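Long-range contact in acetyl-CoA acetyltransferase A (PDB 6BJA), which probably catalyses the reversible thiolase reaction that joins or cleaves acyl units carried on coenzyme A in lipid metabolism: residues K9-I21 and E273-Y285. Residues are numbered along the deposited sequence; the frame is centred on the assembly and turned at random.
Sequences KDVYILSAVRTPI and EGRLKPIAKVLSY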
ATOM      1  N   LYS A   9       9.672 -12.811  50.469  1.00 39.80           N
ATOM      2  CA  LYS A   9       9.566 -12.025  49.241  1.00 32.07           C
ATOM      3  C   LYS A   9      10.852 -12.129  48.409  1.00 35.80           C
ATOM      4  O   LYS A   9      11.156 -11.280  47.566  1.00 32.59           O
ATOM      5  CB  LYS A   9       9.243 -10.581  49.579  1.00 36.08           C
ATOM      6  CG  LYS A   9       8.010 -10.473  50.448  1.00 33.84           C
ATOM      7  CD  LYS A   9       7.425  -9.071  50.444  1.00 43.16           C
ATOM      8  CE  LYS A   9       8.383  -8.056  51.034  1.00 44.18           C
ATOM      9  NZ  LYS A   9       7.828  -6.686  50.919  1.00 47.58           N
ATOM     10  N   ASP A  10      11.617 -13.178  48.675  1.00 29.13           N
ATOM     11  CA  ASP A  10      12.656 -13.595  47.759  1.00 29.39           C
ATOM     12  C   ASP A  10      11.994 -14.017  46.457  1.00 26.13           C
ATOM     13  O   ASP A  10      10.823 -14.374  46.449  1.00 26.11           O
ATOM     14  CB  ASP A  10      13.462 -14.751  48.336  1.00 27.62           C
ATOM     15  CG  ASP A  10      14.306 -14.345  49.518  1.00 36.02           C
ATOM     16  OD1 ASP A  10      14.404 -13.133  49.798  1.00 37.75           O
ATOM     17  OD2 ASP A  10      14.878 -15.246  50.159  1.00 42.55           O
ATOM     18  N   VAL A  11      12.762 -13.993  45.372  1.00 22.48           N
ATOM     19  CA  VAL A  11      12.246 -14.288  44.042  1.00 19.76           C
ATOM     20  C   VAL A  11      12.882 -15.545  43.465  1.00 20.17           C
ATOM     21  O   VAL A  11      14.092 -15.609  43.273  1.00 20.60           O
ATOM     22  CB  VAL A  11      12.514 -13.108  43.092  1.00 20.77           C
ATOM     23  CG1 VAL A  11      12.012 -13.390  41.691  1.00 21.79           C
ATOM     24  CG2 VAL A  11      11.861 -11.841  43.627  1.00 25.09           C
ATOM     25  N   TYR A  12      12.051 -16.548  43.201  1.00 19.99           N
ATOM     26  CA  TYR A  12      12.538 -17.798  42.617  1.00 20.34           C
ATOM     27  C   TYR A  12      12.034 -17.998  41.206  1.00 19.09           C
ATOM     28  O   TYR A  12      10.944 -17.554  40.858  1.00 18.65           O
ATOM     29  CB  TYR A  12      12.116 -18.983  43.479  1.00 20.33           C
ATOM     30  CG  TYR A  12      12.807 -18.995  44.813  1.00 22.63           C
ATOM     31  CD1 TYR A  12      12.242 -18.348  45.903  1.00 24.91           C
ATOM     32  CD2 TYR A  12      14.022 -19.642  44.985  1.00 24.28           C
ATOM     33  CE1 TYR A  12      12.868 -18.351  47.137  1.00 28.69           C
ATOM     34  CE2 TYR A  12      14.661 -19.643  46.208  1.00 26.67           C
ATOM     35  CZ  TYR A  12      14.074 -18.997  47.282  1.00 30.05           C
ATOM     36  OH  TYR A  12      14.707 -18.998  48.498  1.00 35.96           O
ATOM     37  N   ILE A  13      12.857 -18.662  40.397  1.00 19.59           N
ATOM     38  CA  ILE A  13      12.470 -19.118  39.071  1.00 18.37           C
ATOM     39  C   ILE A  13      12.000 -20.560  39.197  1.00 18.36           C
ATOM     40  O   ILE A  13      12.780 -21.412  39.602  1.00 19.98           O
ATOM     41  CB  ILE A  13      13.658 -19.025  38.095  1.00 16.33           C
ATOM     42  CG1 ILE A  13      14.064 -17.561  37.913  1.00 18.84           C
ATOM     43  CG2 ILE A  13      13.313 -19.641  36.753  1.00 18.47           C
ATOM     44  CD1 ILE A  13      15.363 -17.337  37.181  1.00 18.44           C
ATOM     45  N   LEU A  14      10.744 -20.828  38.863  1.00 16.19           N
ATOM     46  CA  LEU A  14      10.207 -22.192  38.932  1.00 17.38           C
ATOM     47  C   LEU A  14      10.409 -22.943  37.633  1.00 20.56           C
ATOM     48  O   LEU A  14      10.558 -24.168  37.644  1.00 19.99           O
ATOM     49  CB  LEU A  14       8.731 -22.175  39.264  1.00 19.62           C
ATOM     50  CG  LEU A  14       8.337 -21.525  40.589  1.00 21.20           C
ATOM     51  CD1 LEU A  14       6.851 -21.735  40.842  1.00 21.87           C
ATOM     52  CD2 LEU A  14       9.165 -22.080  41.746  1.00 23.06           C
ATOM     53  N   SER A  15      10.416 -22.213  36.521  1.00 16.76           N
ATOM     54  CA  SER A  15      10.538 -22.800  35.204  1.00 18.19           C
ATOM     55  C   SER A  15      11.086 -21.769  34.244  1.00 17.96           C
ATOM     56  O   SER A  15      10.943 -20.564  34.475  1.00 19.15           O
ATOM     57  CB  SER A  15       9.196 -23.322  34.701  1.00 20.79           C
ATOM     58  OG  SER A  15       8.254 -22.271  34.585  1.00 20.63           O
ATOM     59  N   ALA A  16      11.681 -22.270  33.164  1.00 17.12           N
ATOM     60  CA  ALA A  16      12.389 -21.435  32.181  1.00 16.02           C
ATOM     61  C   ALA A  16      12.482 -22.233  30.881  1.00 15.70           C
ATOM     62  O   ALA A  16      13.176 -23.245  30.818  1.00 17.71           O
ATOM     63  CB  ALA A  16      13.752 -21.066  32.687  1.00 18.93           C
ATOM     64  N   VAL A  17      11.683 -21.834  29.892  1.00 15.00           N
ATOM     65  CA  VAL A  17      11.576 -22.573  28.644  1.00 14.17           C
ATOM     66  C   VAL A  17      11.600 -21.629  27.448  1.00 15.67           C
ATOM     67  O   VAL A  17      11.335 -20.424  27.587  1.00 16.03           O
ATOM     68  CB  VAL A  17      10.291 -23.434  28.575  1.00 16.62           C
ATOM     69  CG1 VAL A  17      10.270 -24.462  29.698  1.00 20.30           C
ATOM     70  CG2 VAL A  17       9.057 -22.580  28.631  1.00 17.17           C
ATOM     71  N   ARG A  18      11.936 -22.177  26.280  1.00 15.24           N
ATOM     72  CA  ARG A  18      11.921 -21.379  25.063  1.00 15.61           C
ATOM     73  C   ARG A  18      11.538 -22.214  23.852  1.00 15.53           C
ATOM     74  O   ARG A  18      11.725 -23.405  23.845  1.00 14.87           O
ATOM     75  CB  ARG A  18      13.296 -20.756  24.843  1.00 15.85           C
ATOM     76  CG  ARG A  18      14.400 -21.767  24.499  1.00 14.22           C
ATOM     77  CD  ARG A  18      15.687 -21.051  24.205  1.00 14.44           C
ATOM     78  NE  ARG A  18      16.799 -21.872  23.721  1.00 14.80           N
ATOM     79  CZ  ARG A  18      17.043 -22.159  22.448  1.00 15.21           C
ATOM     80  NH1 ARG A  18      16.208 -21.800  21.493  1.00 15.89           N
ATOM     81  NH2 ARG A  18      18.156 -22.814  22.122  1.00 16.90           N
ATOM     82  N   THR A  19      10.999 -21.579  22.824  1.00 13.70           N
ATOM     83  CA  THR A  19      10.870 -22.220  21.534  1.00 16.04           C
ATOM     84  C   THR A  19      12.243 -22.345  20.903  1.00 15.50           C
ATOM     85  O   THR A  19      13.175 -21.615  21.261  1.00 15.38           O
ATOM     86  CB  THR A  19       9.963 -21.425  20.580  1.00 14.97           C
ATOM     87  OG1 THR A  19      10.615 -20.187  20.251  1.00 15.82           O
ATOM     88  CG2 THR A  19       8.599 -21.166  21.173  1.00 15.95           C
ATOM     89  N   PRO A  20      12.390 -23.260  19.940  1.00 13.57           N
ATOM     90  CA  PRO A  20      13.493 -23.105  19.007  1.00 15.43           C
ATOM     91  C   PRO A  20      13.333 -21.754  18.327  1.00 16.39           C
ATOM     92  O   PRO A  20      12.210 -21.226  18.220  1.00 16.64           O
ATOM     93  CB  PRO A  20      13.303 -24.236  18.005  1.00 17.68           C
ATOM     94  CG  PRO A  20      12.255 -25.141  18.636  1.00 17.27           C
ATOM     95  CD  PRO A  20      11.411 -24.221  19.450  1.00 14.94           C
ATOM     96  N   ILE A  21      14.437 -21.214  17.854  1.00 15.92           N
ATOM     97  CA  ILE A  21      14.431 -19.919  17.183  1.00 14.25           C
ATOM     98  C   ILE A  21      14.469 -20.166  15.681  1.00 15.96           C
ATOM     99  O   ILE A  21      15.365 -20.854  15.192  1.00 17.45           O
ATOM    100  CB  ILE A  21      15.613 -19.058  17.632  1.00 16.33           C
ATOM    101  CG1 ILE A  21      15.518 -18.759  19.136  1.00 17.70           C
ATOM    102  CG2 ILE A  21      15.663 -17.790  16.827  1.00 15.89           C
ATOM    103  CD1 ILE A  21      16.787 -18.196  19.728  1.00 19.09           C
ATOM    104  N   GLU A 273       5.268 -22.829  51.115  1.00 32.86           N
ATOM    105  CA  GLU A 273       3.921 -23.363  51.301  1.00 29.40           C
ATOM    106  C   GLU A 273       3.619 -24.530  50.365  1.00 33.93           C
ATOM    107  O   GLU A 273       2.867 -25.434  50.716  1.00 38.57           O
ATOM    108  CB  GLU A 273       2.884 -22.264  51.088  1.00 34.71           C
ATOM    109  CG  GLU A 273       2.829 -21.243  52.209  1.00 41.20           C
ATOM    110  CD  GLU A 273       1.894 -20.078  51.913  1.00 44.72           C
ATOM    111  OE1 GLU A 273       1.260 -20.066  50.832  1.00 47.13           O
ATOM    112  OE2 GLU A 273       1.793 -19.170  52.767  1.00 51.82           O
ATOM    113  N   GLY A 274       4.214 -24.508  49.177  1.00 34.36           N
ATOM    114  CA  GLY A 274       3.945 -25.505  48.158  1.00 33.19           C
ATOM    115  C   GLY A 274       4.899 -26.680  48.150  1.00 32.04           C
ATOM    116  O   GLY A 274       4.721 -27.609  47.366  1.00 33.98           O
ATOM    117  N   ARG A 275       5.908 -26.640  49.014  1.00 31.27           N
ATOM    118  CA  ARG A 275       6.973 -27.627  49.006  1.00 36.70           C
ATOM    119  C   ARG A 275       7.616 -27.731  47.619  1.00 34.41           C
ATOM    120  O   ARG A 275       7.944 -28.816  47.145  1.00 35.86           O
ATOM    121  CB  ARG A 275       6.428 -28.980  49.458  1.00 41.50           C
ATOM    122  CG  ARG A 275       5.690 -28.909  50.782  1.00 47.19           C
ATOM    123  CD  ARG A 275       5.230 -30.285  51.225  1.00 62.86           C
ATOM    124  NE  ARG A 275       6.361 -31.199  51.373  1.00 75.36           N
ATOM    125  CZ  ARG A 275       6.254 -32.501  51.627  1.00 78.91           C
ATOM    126  NH1 ARG A 275       5.059 -33.064  51.762  1.00 80.22           N
ATOM    127  NH2 ARG A 275       7.348 -33.240  51.743  1.00 78.41           N
ATOM    128  N   LEU A 276       7.801 -26.585  46.972  1.00 30.82           N
ATOM    129  CA  LEU A 276       8.352 -26.552  45.625  1.00 29.37           C
ATOM    130  C   LEU A 276       9.864 -26.668  45.590  1.00 28.94           C
ATOM    131  O   LEU A 276      10.553 -26.401  46.576  1.00 31.60           O
ATOM    132  CB  LEU A 276       7.941 -25.256  44.920  1.00 29.78           C
ATOM    133  CG  LEU A 276       6.449 -24.965  44.882  1.00 27.26           C
ATOM    134  CD1 LEU A 276       6.176 -23.672  44.133  1.00 32.10           C
ATOM    135  CD2 LEU A 276       5.674 -26.132  44.252  1.00 34.56           C
ATOM    136  N   LYS A 277      10.359 -27.064  44.418  1.00 30.37           N
ATOM    137  CA  LYS A 277      11.773 -27.180  44.123  1.00 31.31           C
ATOM    138  C   LYS A 277      12.142 -26.217  43.009  1.00 30.03           C
ATOM    139  O   LYS A 277      12.324 -26.624  41.863  1.00 30.12           O
ATOM    140  CB  LYS A 277      12.126 -28.607  43.698  1.00 31.10           C
ATOM    141  CG  LYS A 277      12.208 -29.609  44.850  1.00 37.65           C
ATOM    142  CD  LYS A 277      12.859 -30.938  44.408  1.00 44.23           C
ATOM    143  CE  LYS A 277      14.144 -30.708  43.594  1.00 44.26           C
ATOM    144  NZ  LYS A 277      15.020 -31.905  43.501  1.00 51.70           N
ATOM    145  N   PRO A 278      12.247 -24.928  43.336  1.00 23.86           N
ATOM    146  CA  PRO A 278      12.619 -23.973  42.289  1.00 23.52           C
ATOM    147  C   PRO A 278      13.965 -24.301  41.657  1.00 26.35           C
ATOM    148  O   PRO A 278      14.834 -24.884  42.317  1.00 25.59           O
ATOM    149  CB  PRO A 278      12.688 -22.645  43.037  1.00 23.84           C
ATOM    150  CG  PRO A 278      12.856 -23.003  44.470  1.00 27.24           C
ATOM    151  CD  PRO A 278      12.127 -24.292  44.655  1.00 25.06           C
ATOM    152  N   ILE A 279      14.157 -23.922  40.398  1.00 20.52           N
ATOM    153  CA  ILE A 279      15.410 -24.237  39.733  1.00 18.44           C
ATOM    154  C   ILE A 279      16.467 -23.148  39.896  1.00 22.56           C
ATOM    155  O   ILE A 279      17.659 -23.434  39.817  1.00 21.68           O
ATOM    156  CB  ILE A 279      15.183 -24.563  38.245  1.00 22.54           C
ATOM    157  CG1 ILE A 279      14.604 -23.377  37.468  1.00 21.93           C
ATOM    158  CG2 ILE A 279      14.277 -25.797  38.152  1.00 25.47           C
ATOM    159  CD1 ILE A 279      14.425 -23.680  35.978  1.00 23.43           C
ATOM    160  N   ALA A 280      16.052 -21.919  40.182  1.00 19.60           N
ATOM    161  CA  ALA A 280      17.016 -20.857  40.399  1.00 21.19           C
ATOM    162  C   ALA A 280      16.402 -19.763  41.262  1.00 19.65           C
ATOM    163  O   ALA A 280      15.195 -19.722  41.486  1.00 20.38           O
ATOM    164  CB  ALA A 280      17.484 -20.295  39.071  1.00 20.14           C
ATOM    165  N   LYS A 281      17.262 -18.875  41.742  1.00 21.48           N
ATOM    166  CA  LYS A 281      16.865 -17.740  42.555  1.00 22.11           C
ATOM    167  C   LYS A 281      17.359 -16.464  41.882  1.00 22.98           C
ATOM    168  O   LYS A 281      18.486 -16.420  41.405  1.00 22.10           O
ATOM    169  CB  LYS A 281      17.457 -17.885  43.962  1.00 23.31           C
ATOM    170  CG  LYS A 281      16.977 -16.869  44.950  1.00 26.23           C
ATOM    171  CD  LYS A 281      17.495 -17.173  46.341  1.00 30.33           C
ATOM    172  CE  LYS A 281      16.845 -16.264  47.376  1.00 34.57           C
ATOM    173  NZ  LYS A 281      17.239 -16.609  48.773  1.00 44.65           N
ATOM    174  N   VAL A 282      16.525 -15.437  41.813  1.00 20.69           N
ATOM    175  CA  VAL A 282      16.971 -14.150  41.298  1.00 20.52           C
ATOM    176  C   VAL A 282      17.553 -13.346  42.461  1.00 23.09           C
ATOM    177  O   VAL A 282      16.837 -13.018  43.397  1.00 23.05           O
ATOM    178  CB  VAL A 282      15.839 -13.360  40.633  1.00 20.45           C
ATOM    179  CG1 VAL A 282      16.346 -11.979  40.206  1.00 21.98           C
ATOM    180  CG2 VAL A 282      15.279 -14.115  39.447  1.00 21.93           C
ATOM    181  N   LEU A 283      18.852 -13.053  42.405  1.00 21.76           N
ATOM    182  CA  LEU A 283      19.527 -12.396  43.522  1.00 22.91           C
ATOM    183  C   LEU A 283      19.487 -10.882  43.425  1.00 23.86           C
ATOM    184  O   LEU A 283      19.360 -10.192  44.443  1.00 24.87           O
ATOM    185  CB  LEU A 283      20.972 -12.842  43.599  1.00 22.01           C
ATOM    186  CG  LEU A 283      21.201 -14.312  43.913  1.00 25.71           C
ATOM    187  CD1 LEU A 283      22.684 -14.559  44.041  1.00 26.80           C
ATOM    188  CD2 LEU A 283      20.456 -14.729  45.172  1.00 26.50           C
ATOM    189  N   SER A 284      19.607 -10.376  42.205  1.00 21.57           N
ATOM    190  CA  SER A 284      19.731  -8.946  41.986  1.00 23.05           C
ATOM    191  C   SER A 284      19.587  -8.619  40.516  1.00 20.77           C
ATOM    192  O   SER A 284      19.707  -9.507  39.655  1.00 20.60           O
ATOM    193  CB  SER A 284      21.086  -8.448  42.500  1.00 24.33           C
ATOM    194  OG  SER A 284      21.129  -7.031  42.550  1.00 29.19           O
ATOM    195  N   TYR A 285      19.350  -7.345  40.223  1.00 21.66           N
ATOM    196  CA  TYR A 285      19.348  -6.869  38.851  1.00 19.60           C
ATOM    197  C   TYR A 285      19.887  -5.438  38.821  1.00 23.53           C
ATOM    198  O   TYR A 285      19.923  -4.755  39.846  1.00 22.53           O
ATOM    199  CB  TYR A 285      17.944  -6.940  38.249  1.00 19.55           C
ATOM    200  CG  TYR A 285      16.955  -6.064  38.931  1.00 20.45           C
ATOM    201  CD1 TYR A 285      16.871  -4.738  38.566  1.00 24.47           C
ATOM    202  CD2 TYR A 285      16.120  -6.537  39.929  1.00 25.39           C
ATOM    203  CE1 TYR A 285      16.016  -3.909  39.142  1.00 26.96           C
ATOM    204  CE2 TYR A 285      15.217  -5.670  40.542  1.00 30.05           C
ATOM    205  CZ  TYR A 285      15.193  -4.352  40.124  1.00 27.59           C
ATOM    206  OH  TYR A 285      14.348  -3.401  40.652  1.00 35.65           O
TER
HETATM  207  O   HOH W   1      15.475 -13.109  45.734  1.00 28.10           O
HETATM  208  O   HOH W   2      17.416 -19.989  48.588  1.00 44.76           O
HETATM  209  O   HOH W   3      10.467 -25.469  40.027  1.00 32.08           O
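Ile13 and Ala280 meet as an antiparallel hydrogen-bonded pair where strand 11-23 joins strand 280-289, a worked example of how the thiolase fold unites two alpha/beta halves, each of strand order 3-2-4-5-1 with strand 5 antiparallel to the rest. The first strand of each half, an edge strand there, pairs with the other, so the half-sheets form one mixed sheet. On its other edge strand 11-23 pairs with strand 257-267.

Backbone bonds set the register. Ile13 N donates to Ala280 O (2.8 Å), and Val282 N to Val11 O. Ile13 O receives Ile279 N at 3.0 Å and, weakly, Ala280 N, so two consecutive residues oppose one: a classic beta bulge. At the start of strand 11-23 a water replaces a direct bond, accepting from Val11 N and donating to Val282 O; beyond the bulge another joins Leu14 O to Lys277 O.

On the face of Val11, Ile13, Ala280 and Val282, Ile13 CD1 reaches Val282 CG2 (3.9 Å) and Ala280 CB, while Val11 CG1 rests alongside Val282 CB; helix 97-110 covers Val11. Beyond the bulge, Ile279 CD1 extends to Ala16 CB, under helix 357-371, and Leu14 sends CD1 to Leu276 and CD2 to CB of Pro278.

On the opposite face, Pro278 CG sits 3.6 Å from Tyr12 CD2, and Lys281 combines apolar and charged contacts. With CG anti to the backbone N (chi1 -172°) and the chain extended beyond, its methylenes slant across the CE2-CZ side of the phenol, Lys281 CG making an off-centre CH-pi contact 4.3 Å from the Tyr12 ring centroid. The ammonium then forms a salt bridge: Lys281 NZ stands 3.1 Å from Asp10 OD2, approaching from above the carboxylate plane, 59° out of it.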